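Local coordinates for N5-Carboxyaminoimidazole ribonucleotide synthetase (Staphylococcus aureus subsp. aureus, PDB 3ORQ), which catalyses the ATP-dependent conversion of 5-aminoimidazole ribonucleotide and bicarbonate to N5-carboxyaminoimidazole ribonucleotide, as a ligase of the ATP-grasp superfamily, at residues A28-K33 with D287-D292; Y146-K151 with C183-Y188; Q206-P211 with S302-I307. All blocks are in the same frame, centred on the assembly; numbering follows the deposited sequence.

Contact 1. Residues A28-K33 with D287-D292; sequences AQSAQK and DYSQFD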
# COMPACT_ATOMS: atom_id res chain seq x y z
N ALA A 28 8.31 5.15 -2.75
CA ALA A 28 7.53 6.17 -3.49
C ALA A 28 6.02 5.93 -3.37
O ALA A 28 5.23 6.90 -3.28
CB ALA A 28 7.96 6.21 -5.00
N GLN A 29 5.61 4.64 -3.36
CA GLN A 29 4.19 4.32 -3.13
C GLN A 29 3.71 4.77 -1.76
O GLN A 29 2.63 5.34 -1.64
CB GLN A 29 3.89 2.85 -3.37
CG GLN A 29 4.06 2.50 -4.88
CD GLN A 29 3.47 1.13 -5.26
OE1 GLN A 29 2.32 1.05 -5.63
NE2 GLN A 29 4.25 0.05 -5.09
N SER A 30 4.53 4.58 -0.72
CA SER A 30 4.17 5.12 0.59
C SER A 30 4.12 6.65 0.58
O SER A 30 3.20 7.26 1.13
CB SER A 30 5.14 4.69 1.71
OG SER A 30 4.90 3.34 2.02
N ALA A 31 5.14 7.26 0.00
CA ALA A 31 5.21 8.71 -0.05
C ALA A 31 3.99 9.28 -0.75
O ALA A 31 3.41 10.26 -0.27
CB ALA A 31 6.48 9.15 -0.75
N GLN A 32 3.57 8.70 -1.89
CA GLN A 32 2.40 9.26 -2.62
C GLN A 32 1.10 9.07 -1.85
O GLN A 32 0.28 9.99 -1.73
CB GLN A 32 2.32 8.69 -4.03
CG GLN A 32 3.34 9.38 -4.98
CD GLN A 32 2.84 9.41 -6.36
OE1 GLN A 32 1.71 9.87 -6.61
NE2 GLN A 32 3.65 8.92 -7.31
N LYS A 33 0.90 7.89 -1.27
CA LYS A 33 -0.19 7.67 -0.33
C LYS A 33 -0.30 8.78 0.78
O LYS A 33 -1.39 9.23 1.07
CB LYS A 33 -0.00 6.33 0.37
CG LYS A 33 -0.97 6.12 1.55
CD LYS A 33 -0.71 4.78 2.17
CE LYS A 33 0.67 4.74 2.84
NZ LYS A 33 0.87 3.45 3.55
N ASP A 287 1.23 -3.02 11.42
CA ASP A 287 0.36 -1.85 11.34
C ASP A 287 1.06 -0.68 10.65
O ASP A 287 0.42 0.33 10.30
CB ASP A 287 -0.17 -1.45 12.73
CG ASP A 287 0.94 -1.36 13.79
OD1 ASP A 287 2.11 -1.70 13.50
OD2 ASP A 287 0.64 -0.95 14.94
N TYR A 288 2.39 -0.81 10.48
CA TYR A 288 3.21 0.14 9.70
C TYR A 288 4.20 -0.71 8.91
O TYR A 288 4.64 -1.75 9.40
CB TYR A 288 4.04 1.06 10.59
CG TYR A 288 3.24 1.95 11.55
CD1 TYR A 288 2.94 1.49 12.85
CD2 TYR A 288 2.82 3.22 11.18
CE1 TYR A 288 2.23 2.26 13.75
CE2 TYR A 288 2.05 4.02 12.09
CZ TYR A 288 1.78 3.51 13.37
OH TYR A 288 1.08 4.25 14.30
N SER A 289 4.57 -0.29 7.71
CA SER A 289 5.61 -1.02 6.97
C SER A 289 6.92 -0.30 7.11
O SER A 289 6.95 0.85 7.51
CB SER A 289 5.25 -1.18 5.48
OG SER A 289 5.66 -0.02 4.75
N GLN A 290 8.00 -0.94 6.72
CA GLN A 290 9.32 -0.34 6.86
C GLN A 290 9.47 0.86 5.94
O GLN A 290 10.32 1.72 6.18
CB GLN A 290 10.42 -1.39 6.63
CG GLN A 290 10.37 -2.11 5.31
CD GLN A 290 11.66 -2.85 4.98
OE1 GLN A 290 11.67 -3.69 4.08
NE2 GLN A 290 12.73 -2.52 5.67
N PHE A 291 8.64 0.91 4.90
CA PHE A 291 8.63 2.09 4.00
C PHE A 291 7.81 3.24 4.58
O PHE A 291 8.23 4.41 4.44
CB PHE A 291 8.12 1.69 2.58
CG PHE A 291 8.89 0.56 2.00
CD1 PHE A 291 10.18 0.78 1.50
CD2 PHE A 291 8.41 -0.76 2.09
CE1 PHE A 291 10.94 -0.28 1.00
CE2 PHE A 291 9.16 -1.84 1.60
CZ PHE A 291 10.42 -1.59 1.04
N ASP A 292 6.67 2.94 5.24
CA ASP A 292 5.91 4.00 5.87
C ASP A 292 6.80 4.71 6.89
O ASP A 292 6.93 5.92 6.85
CB ASP A 292 4.67 3.46 6.61
CG ASP A 292 3.69 2.75 5.68
OD1 ASP A 292 3.55 3.12 4.47
OD2 ASP A 292 3.06 1.77 6.18
O HOH W 1 4.27 0.17 2.38

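Contact 2. Residues Y146-K151 with C183-Y188; sequences YPFIVK and CVAEKY. With ADP (adenosine-5'-diphosphate), chain D.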
# COMPACT_ATOMS: atom_id res chain seq x y z
N TYR A 146 41.13 -22.79 9.08
CA TYR A 146 40.07 -23.43 8.29
C TYR A 146 38.89 -23.84 9.19
O TYR A 146 39.09 -24.38 10.28
CB TYR A 146 40.60 -24.68 7.59
CG TYR A 146 41.71 -24.43 6.59
CD1 TYR A 146 41.52 -23.58 5.50
CD2 TYR A 146 42.94 -25.07 6.73
CE1 TYR A 146 42.55 -23.36 4.59
CE2 TYR A 146 43.96 -24.85 5.82
CZ TYR A 146 43.76 -24.00 4.75
OH TYR A 146 44.79 -23.80 3.85
N PRO A 147 37.64 -23.58 8.73
CA PRO A 147 37.29 -22.89 7.48
C PRO A 147 37.26 -21.38 7.64
O PRO A 147 37.24 -20.87 8.76
CB PRO A 147 35.87 -23.42 7.17
CG PRO A 147 35.47 -24.30 8.35
CD PRO A 147 36.44 -24.04 9.45
N PHE A 148 37.29 -20.67 6.50
CA PHE A 148 37.13 -19.21 6.44
C PHE A 148 36.68 -18.76 5.04
O PHE A 148 36.80 -19.50 4.06
CB PHE A 148 38.40 -18.46 6.89
CG PHE A 148 39.52 -18.51 5.89
CD1 PHE A 148 40.38 -19.62 5.83
CD2 PHE A 148 39.75 -17.44 5.03
CE1 PHE A 148 41.42 -19.66 4.91
CE2 PHE A 148 40.80 -17.47 4.10
CZ PHE A 148 41.63 -18.59 4.05
N ILE A 149 36.16 -17.54 4.96
CA ILE A 149 35.59 -17.07 3.71
C ILE A 149 36.13 -15.70 3.32
O ILE A 149 36.21 -14.81 4.14
CB ILE A 149 34.03 -17.10 3.77
CG1 ILE A 149 33.42 -16.51 2.49
CG2 ILE A 149 33.53 -16.38 5.00
CD1 ILE A 149 32.03 -17.07 2.19
N VAL A 150 36.50 -15.57 2.05
CA VAL A 150 37.00 -14.30 1.48
C VAL A 150 35.88 -13.55 0.71
O VAL A 150 35.23 -14.13 -0.15
CB VAL A 150 38.19 -14.57 0.55
CG1 VAL A 150 38.82 -13.28 0.11
CG2 VAL A 150 39.22 -15.43 1.27
N LYS A 151 35.65 -12.28 1.06
CA LYS A 151 34.65 -11.43 0.39
C LYS A 151 35.30 -10.19 -0.21
O LYS A 151 36.19 -9.60 0.42
CB LYS A 151 33.53 -10.98 1.36
CG LYS A 151 32.89 -12.10 2.17
CD LYS A 151 31.95 -11.57 3.26
CE LYS A 151 31.34 -12.72 4.05
NZ LYS A 151 30.47 -12.23 5.17
N CYS A 183 40.16 -7.51 -0.64
CA CYS A 183 39.19 -8.36 0.04
C CYS A 183 39.27 -8.34 1.56
O CYS A 183 40.18 -7.74 2.14
CB CYS A 183 39.33 -9.78 -0.46
SG CYS A 183 38.65 -10.03 -2.09
N VAL A 184 38.30 -9.00 2.19
CA VAL A 184 38.35 -9.28 3.62
C VAL A 184 38.14 -10.77 3.83
O VAL A 184 37.38 -11.40 3.10
CB VAL A 184 37.25 -8.59 4.43
CG1 VAL A 184 37.63 -8.61 5.89
CG2 VAL A 184 37.01 -7.15 3.98
N ALA A 185 38.82 -11.33 4.83
CA ALA A 185 38.54 -12.69 5.28
C ALA A 185 37.98 -12.73 6.72
O ALA A 185 38.27 -11.86 7.54
CB ALA A 185 39.76 -13.57 5.13
N GLU A 186 37.14 -13.72 7.00
CA GLU A 186 36.47 -13.85 8.30
C GLU A 186 36.18 -15.34 8.54
O GLU A 186 36.02 -16.11 7.59
CB GLU A 186 35.16 -13.03 8.34
CG GLU A 186 34.21 -13.38 7.21
CD GLU A 186 32.84 -12.75 7.34
OE1 GLU A 186 32.64 -11.69 6.69
OE2 GLU A 186 31.96 -13.32 8.06
N LYS A 187 36.13 -15.75 9.81
CA LYS A 187 35.83 -17.15 10.14
C LYS A 187 34.52 -17.65 9.49
O LYS A 187 33.45 -16.99 9.57
CB LYS A 187 35.73 -17.32 11.66
CG LYS A 187 37.06 -17.51 12.41
CD LYS A 187 36.81 -17.65 13.93
CE LYS A 187 38.10 -17.96 14.73
NZ LYS A 187 38.51 -19.38 14.62
N TYR A 188 34.58 -18.83 8.87
CA TYR A 188 33.34 -19.49 8.44
C TYR A 188 32.75 -20.27 9.63
O TYR A 188 33.34 -21.26 10.11
CB TYR A 188 33.56 -20.39 7.23
CG TYR A 188 32.27 -20.86 6.59
CD1 TYR A 188 31.54 -20.02 5.73
CD2 TYR A 188 31.78 -22.16 6.83
CE1 TYR A 188 30.35 -20.45 5.13
CE2 TYR A 188 30.59 -22.60 6.23
CZ TYR A 188 29.88 -21.74 5.38
OH TYR A 188 28.71 -22.16 4.78
PB ADP D . 25.84 -10.31 0.91
O1B ADP D . 26.26 -8.96 1.43
O2B ADP D . 24.45 -10.80 1.20
O3B ADP D . 26.23 -10.49 -0.53
PA ADP D . 26.79 -11.68 3.21
O1A ADP D . 28.15 -11.30 3.75
O2A ADP D . 25.56 -11.09 3.86
O3A ADP D . 26.78 -11.41 1.62
O5' ADP D . 26.61 -13.27 3.22
C5' ADP D . 25.55 -13.91 2.53
C4' ADP D . 25.27 -15.25 3.19
O4' ADP D . 26.46 -16.09 3.17
C3' ADP D . 24.87 -15.12 4.66
O3' ADP D . 23.46 -14.92 4.86
C2' ADP D . 25.32 -16.46 5.23
O2' ADP D . 24.28 -17.42 5.13
C1' ADP D . 26.52 -16.86 4.38
N9 ADP D . 27.69 -16.42 5.16
C8 ADP D . 28.33 -15.24 5.01
N7 ADP D . 29.34 -15.09 5.90
C5 ADP D . 29.35 -16.24 6.63
C6 ADP D . 30.18 -16.76 7.74
N6 ADP D . 31.20 -16.00 8.23
N1 ADP D . 29.86 -17.98 8.24
C2 ADP D . 28.84 -18.72 7.75
N3 ADP D . 28.04 -18.31 6.74
C4 ADP D . 28.25 -17.10 6.16

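Contact 3. Residues Q206-P211 with S302-I307; sequences QITFFP and SLPNSI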
# COMPACT_ATOMS: atom_id res chain seq x y z
N GLN A 206 14.17 9.80 18.14
CA GLN A 206 13.18 8.75 18.11
C GLN A 206 13.68 7.47 17.42
O GLN A 206 14.43 7.53 16.44
CB GLN A 206 11.99 9.24 17.35
CG GLN A 206 11.20 10.29 18.03
CD GLN A 206 10.02 10.68 17.13
OE1 GLN A 206 8.93 10.12 17.24
NE2 GLN A 206 10.27 11.59 16.19
N ILE A 207 13.26 6.32 17.92
CA ILE A 207 13.62 5.02 17.36
C ILE A 207 12.49 3.99 17.53
O ILE A 207 11.76 4.04 18.50
CB ILE A 207 14.95 4.50 17.93
CG1 ILE A 207 15.34 3.20 17.24
CG2 ILE A 207 14.89 4.32 19.46
CD1 ILE A 207 16.81 2.75 17.52
N THR A 208 12.34 3.09 16.56
CA THR A 208 11.31 2.05 16.56
C THR A 208 11.87 0.78 15.95
O THR A 208 12.67 0.82 15.04
CB THR A 208 10.11 2.47 15.70
OG1 THR A 208 9.91 3.87 15.87
CG2 THR A 208 8.81 1.74 16.14
N PHE A 209 11.43 -0.36 16.49
CA PHE A 209 11.91 -1.65 16.08
C PHE A 209 10.75 -2.48 15.54
O PHE A 209 9.72 -2.60 16.20
CB PHE A 209 12.54 -2.40 17.27
CG PHE A 209 13.76 -1.75 17.83
CD1 PHE A 209 13.67 -0.83 18.87
CD2 PHE A 209 15.03 -2.10 17.34
CE1 PHE A 209 14.84 -0.25 19.43
CE2 PHE A 209 16.21 -1.51 17.88
CZ PHE A 209 16.10 -0.59 18.93
N PHE A 210 10.94 -3.06 14.36
CA PHE A 210 10.03 -4.04 13.82
C PHE A 210 10.27 -5.39 14.50
O PHE A 210 11.31 -5.58 15.13
CB PHE A 210 10.26 -4.15 12.28
CG PHE A 210 9.70 -2.97 11.52
CD1 PHE A 210 10.36 -1.75 11.53
CD2 PHE A 210 8.45 -3.05 10.86
CE1 PHE A 210 9.81 -0.63 10.88
CE2 PHE A 210 7.89 -1.92 10.22
CZ PHE A 210 8.56 -0.72 10.22
N PRO A 211 9.31 -6.31 14.41
CA PRO A 211 9.52 -7.68 14.94
C PRO A 211 10.77 -8.34 14.35
O PRO A 211 11.03 -8.22 13.15
CB PRO A 211 8.26 -8.44 14.47
CG PRO A 211 7.31 -7.36 13.78
CD PRO A 211 7.87 -6.02 14.14
N SER A 302 6.86 12.37 13.79
CA SER A 302 6.94 11.39 14.89
C SER A 302 6.77 9.97 14.37
O SER A 302 6.01 9.76 13.38
CB SER A 302 5.90 11.65 15.98
OG SER A 302 6.12 12.94 16.52
N LEU A 303 7.48 9.03 15.02
CA LEU A 303 7.45 7.62 14.64
C LEU A 303 6.58 6.95 15.65
O LEU A 303 6.51 7.39 16.77
CB LEU A 303 8.87 6.98 14.75
CG LEU A 303 9.87 7.53 13.71
CD1 LEU A 303 11.26 6.93 13.84
CD2 LEU A 303 9.32 7.22 12.34
N PRO A 304 5.89 5.85 15.28
CA PRO A 304 5.16 5.13 16.32
C PRO A 304 6.17 4.55 17.30
O PRO A 304 7.27 4.20 16.89
CB PRO A 304 4.48 4.02 15.55
CG PRO A 304 5.40 3.84 14.30
CD PRO A 304 5.76 5.24 13.95
N ASN A 305 5.80 4.45 18.57
CA ASN A 305 6.70 3.93 19.59
C ASN A 305 6.92 2.45 19.46
O ASN A 305 8.00 1.97 19.78
CB ASN A 305 6.18 4.26 21.00
CG ASN A 305 6.22 5.77 21.29
OD1 ASN A 305 5.28 6.34 21.85
ND2 ASN A 305 7.31 6.43 20.86
N SER A 306 5.92 1.72 18.98
CA SER A 306 6.12 0.30 18.72
C SER A 306 5.46 -0.12 17.43
O SER A 306 4.60 0.58 16.92
CB SER A 306 5.62 -0.56 19.90
OG SER A 306 4.21 -0.58 19.90
N ILE A 307 5.88 -1.26 16.91
CA ILE A 307 5.25 -1.83 15.74
C ILE A 307 4.54 -3.14 16.11
O ILE A 307 5.09 -3.95 16.86
CB ILE A 307 6.26 -2.02 14.60
CG1 ILE A 307 6.66 -0.64 14.08
CG2 ILE A 307 5.61 -2.77 13.43
CD1 ILE A 307 8.09 -0.55 13.91
O HOH W 2 10.02 -0.32 19.16
O HOH W 3 8.34 -2.50 18.43

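Contact 1. Residues A28-K33 with D287-D292
Ser30, on the last turns of helix 22-33, faces Asp292 in the first turn of helix 290-298, their CA atoms, 5.7 Å apart, being the closest CA pair across the segments. Lys33, one turn after Ser30, reaches the same carboxylate. Asp292 OD1 takes both donors: Ser30 OG at 2.8 Å, on the anti side and 33° out of the carboxylate plane, and Lys33 NZ at 2.9 Å in a salt bridge. The two come from opposite faces of that plane, which restricts rotation of the carboxylate. Lys33 starts with CG anti to the backbone N (chi1 170°) and bends at chi3, bringing its chain across Asp292 at about a right angle. Asp292 OD2 meanwhile accepts from Ser289 N at 3.0 Å, and Ser289 OG accepts from Asp292 N at 3.2 Å. These reciprocal bonds form a capping box with Ser289 as N-cap; Asp292 serves both it and the helix 22-33 donors. A water lies between Ser30 OG and Ser289 OG. The contact joins the preATP-grasp domain to the ATP-grasp part of the chain. Phe291 packs on Met26 and Met27 of helix 22-33 and on Ile283 of helix 282-285, while strand 37-42 lies against Ala28 and Ala31.

Contact 2. Residues Y146-K151 with C183-Y188
Lys151 and Glu186 meet over one face of an antiparallel pair of strands, where Lys151 NZ lies 2.7 Å from Glu186 OE1 in a salt bridge. The ammonium approaches from above the carboxylate plane, 52° out of it. Lys151 is extended beyond CG, which carries NZ on to ADP N7 and to ADP O1A, the latter at 2.9 Å. Glu186 places CG between its backbone N and carbonyl carbon (chi1 55°); from there the chain runs beside Ile149, with Ile149 CG2 against Glu186 CG, and OE2 accepts from ADP N6 at 2.8 Å. Lys187 O accepts from the same ADP N6, also at 2.8 Å. ADP C2 lies over one face of the Tyr188 ring, offset toward its rim, 3.5 Å from Tyr188 CE1; Ile149 CG2 sits at the ring's edge. In the backbone, Ile149-Glu186 and Lys151-Val184 are antiparallel hydrogen-bonded pairs, Lys151 N to Val184 O being 2.8 Å. On the face of Val150 and Ala185, Val150 CG1 packs on Cys183 CB at 3.6 Å, and Ala185 CB also meets the Phe148 ring. Lys115 forms a second salt bridge to Glu186 OE1. Two cations on this oxygen should favour an ionised carboxylate, while OE2 and Lys187 O, both acceptors, probably help this ATP-grasp site recognise the adenine amino group.

Contact 3. Residues Q206-P211 with S302-I307
Thr208 OG1 donates to Pro304 O across 2.8 Å, nearly in line with the carbonyl. The hydroxyl stands beside the backbone N, a torsion that also turns CG2 toward Ile307, where Thr208 CG2 and Ile307 CD1 are only 3.3 Å apart, tighter than usual carbon contact. Leu303 CB packs against the same hydroxyl oxygen. At the start of the contact, Gln206 extends its side chain to Leu303, and OE1 accepts from Leu303 N at 2.9 Å. The N-H points almost straight at the oxygen, yet the donor stands above the amide plane, 39° out of it. Gln206 NE2 is held by Asn203 O. The segments run almost the same way, 15° apart end to end, but no direct backbone hydrogen bond links them: residues 302-307 form a loop along strand 207-218, itself part of the large antiparallel sheet in the ATP-grasp region. Water fills in for strand pairing, one molecule joining Phe209 N to Asn305 O and another joining Phe209 O to Ile307 N. Farther along, Ile307 CD1 sits over the centre of the Phe210 ring in a CH-pi contact, 3.5 Å from the centroid and 12° off the ring normal. Ile307 CG2 meets Pro211 CD at 4.0 Å, while Phe210 also packs on Gln290 and Thr293 of helix 290-298.

Overall arrangement
From the N terminus, helix 22-33 in the preATP-grasp domain supplies the first half of contact 1, whose loop closes only at residues 287-292. Contact 2 lies wholly within that loop, its own short loop closing at 183-188 in the four-stranded antiparallel sheet. Contact 3 opens at 206-211 and closes at 302-307, crossing contact 1 and tying the large antiparallel sheet to the loop between helix 290-298 and strand 313-319. Contacts 1 and 3 are neighbours, centres about 14 Å apart: Phe210 touches Tyr288 and Ser289, and Tyr288 packs on Pro304. Both also touch the second subunit. Contact 2 stands apart at the nucleotide site, its centre about 38 Å from contact 1's and 35 Å from contact 3's.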